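Local coordinates for competence protein PILN (Thermus thermophilus, PDB 4BHQ) that probably helps to build the inner-membrane platform from which type IV pilus assembly starts, through its dimer-forming periplasmic domain, at residues V78-L83 and V104-Q109. Residues are numbered along the deposited sequence; the frame is centred on the assembly and turned at random.
Sequences VSARAL and VEFALQ
R81 and E105 face each other as a hydrogen-bonded antiparallel pair, and their side chains run side by side from the same face of the sheet. In a salt bridge, R81 NE and NH2 both donate to E105 OE1, at 3.2 and 3.1 Å, meeting it from one face of the carboxylate plane; the guanidinium and carboxylate planes stand 66° apart. E105 CG lies anti to the backbone N (chi1 -173°), which raises the acid beside the arginine, while L83 CD1 covers a guanidinium face 4.0 Å above its plane. R81 NH2 also forms a salt bridge with E87, and the Y97 hydroxyl hydrogen-bonds E105 OE2. Were R81 an alanine, E105 OE1 would probably lose both these donors and E87 this salt-bridge partner. In the backbone, E105 N reaches R81 O at 2.9 Å; S79 N donates to A107 O at 172° and A107 N returns a bond to S79 O, so two bonds close each pair. E105 O accepts twice, from R81 N and from a water that also bonds S79 OG. On the face opposite R81 and E105, A80 CB lies 3.6 Å from F106 CE1, whose ring stacks on F60 of the second subunit. Strand 73-82, outermost in this chain's sheet, thus joins strand 102-112 with a charge-paired face and an apolar, dimer-facing one.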
loop_
_atom_site.group_PDB
_atom_site.type_symbol
_atom_site.label_atom_id
_atom_site.label_comp_id
_atom_site.label_asym_id
_atom_site.label_seq_id
_atom_site.Cartn_x
_atom_site.Cartn_y
_atom_site.Cartn_z
ATOM N N VAL A 78 -5.901 -2.396 5.374
ATOM C CA VAL A 78 -4.567 -2.973 5.492
ATOM C C VAL A 78 -3.978 -2.520 6.826
ATOM O O VAL A 78 -3.573 -1.338 6.970
ATOM C CB VAL A 78 -3.635 -2.469 4.362
ATOM C CG1 VAL A 78 -2.224 -3.026 4.579
ATOM C CG2 VAL A 78 -4.177 -2.834 2.942
ATOM N N SER A 79 -3.898 -3.427 7.789
ATOM C CA SER A 79 -3.384 -3.068 9.126
ATOM C C SER A 79 -2.036 -3.749 9.275
ATOM O O SER A 79 -1.804 -4.806 8.744
ATOM C CB SER A 79 -4.349 -3.546 10.241
ATOM O OG SER A 79 -4.008 -4.889 10.609
ATOM N N ALA A 80 -1.104 -3.123 9.940
ATOM C CA ALA A 80 0.234 -3.671 10.116
ATOM C C ALA A 80 0.514 -3.791 11.601
ATOM O O ALA A 80 -0.006 -3.016 12.390
ATOM C CB ALA A 80 1.246 -2.718 9.457
ATOM N N ARG A 81 1.351 -4.755 11.988
ATOM C CA ARG A 81 1.793 -4.803 13.373
ATOM C C ARG A 81 3.144 -5.502 13.437
ATOM O O ARG A 81 3.429 -6.361 12.625
ATOM C CB ARG A 81 0.777 -5.505 14.292
ATOM C CG ARG A 81 0.717 -7.024 14.089
ATOM C CD ARG A 81 -0.277 -7.670 15.083
ATOM N NE ARG A 81 -0.414 -9.088 14.848
ATOM C CZ ARG A 81 0.097 -10.018 15.640
ATOM N NH1 ARG A 81 0.757 -9.676 16.760
ATOM N NH2 ARG A 81 -0.025 -11.267 15.297
ATOM N N ALA A 82 3.950 -5.144 14.434
ATOM C CA ALA A 82 5.270 -5.811 14.603
ATOM C C ALA A 82 5.156 -6.923 15.602
ATOM O O ALA A 82 4.444 -6.822 16.573
ATOM C CB ALA A 82 6.369 -4.781 14.981
ATOM N N LEU A 83 5.838 -8.019 15.339
ATOM C CA LEU A 83 5.753 -9.199 16.234
ATOM C C LEU A 83 6.879 -9.165 17.280
ATOM O O LEU A 83 8.040 -8.962 16.938
ATOM C CB LEU A 83 5.866 -10.477 15.431
ATOM C CG LEU A 83 4.573 -11.116 14.892
ATOM C CD1 LEU A 83 3.770 -10.193 14.018
ATOM C CD2 LEU A 83 4.922 -12.412 14.155
ATOM N N VAL A 104 7.003 -8.529 10.675
ATOM C CA VAL A 104 5.818 -7.705 10.596
ATOM C C VAL A 104 4.642 -8.476 9.960
ATOM O O VAL A 104 4.821 -9.248 9.028
ATOM C CB VAL A 104 6.100 -6.406 9.786
ATOM C CG1 VAL A 104 4.814 -5.752 9.384
ATOM C CG2 VAL A 104 6.922 -5.420 10.673
ATOM N N GLU A 105 3.452 -8.250 10.477
ATOM C CA GLU A 105 2.277 -8.881 9.887
ATOM C C GLU A 105 1.263 -7.851 9.431
ATOM O O GLU A 105 0.917 -6.923 10.195
ATOM C CB GLU A 105 1.591 -9.792 10.946
ATOM C CG GLU A 105 0.462 -10.604 10.382
ATOM C CD GLU A 105 -0.146 -11.550 11.450
ATOM O OE1 GLU A 105 -0.850 -11.079 12.333
ATOM O OE2 GLU A 105 0.095 -12.752 11.333
ATOM N N PHE A 106 0.742 -8.065 8.224
ATOM C CA PHE A 106 -0.315 -7.213 7.661
ATOM C C PHE A 106 -1.611 -7.987 7.651
ATOM O O PHE A 106 -1.648 -9.091 7.126
ATOM C CB PHE A 106 0.033 -6.837 6.214
ATOM C CG PHE A 106 1.174 -5.868 6.115
ATOM C CD1 PHE A 106 0.954 -4.526 6.193
ATOM C CD2 PHE A 106 2.464 -6.333 5.888
ATOM C CE1 PHE A 106 2.005 -3.596 6.081
ATOM C CE2 PHE A 106 3.522 -5.411 5.765
ATOM C CZ PHE A 106 3.283 -4.046 5.905
ATOM N N ALA A 107 -2.649 -7.436 8.257
ATOM C CA ALA A 107 -3.984 -8.032 8.127
ATOM C C ALA A 107 -4.787 -7.316 7.050
ATOM O O ALA A 107 -4.920 -6.072 7.077
ATOM C CB ALA A 107 -4.703 -7.961 9.481
ATOM N N LEU A 108 -5.324 -8.091 6.119
ATOM C CA LEU A 108 -5.932 -7.587 4.886
ATOM C C LEU A 108 -7.395 -7.976 4.755
ATOM O O LEU A 108 -7.742 -9.191 4.895
ATOM C CB LEU A 108 -5.179 -8.182 3.650
ATOM C CG LEU A 108 -3.652 -8.043 3.563
ATOM C CD1 LEU A 108 -3.102 -8.623 2.241
ATOM C CD2 LEU A 108 -3.239 -6.535 3.644
ATOM N N GLN A 109 -8.219 -6.989 4.446
ATOM C CA GLN A 109 -9.612 -7.244 3.978
ATOM C C GLN A 109 -9.640 -6.701 2.585
ATOM O O GLN A 109 -9.165 -5.546 2.328
ATOM C CB GLN A 109 -10.623 -6.495 4.831
ATOM C CG GLN A 109 -10.570 -6.878 6.267
ATOM C CD GLN A 109 -11.113 -8.275 6.463
ATOM O OE1 GLN A 109 -12.031 -8.660 5.736
ATOM N NE2 GLN A 109 -10.516 -9.057 7.389
HETATM O O HOH W 1 -1.679 -6.519 11.439
#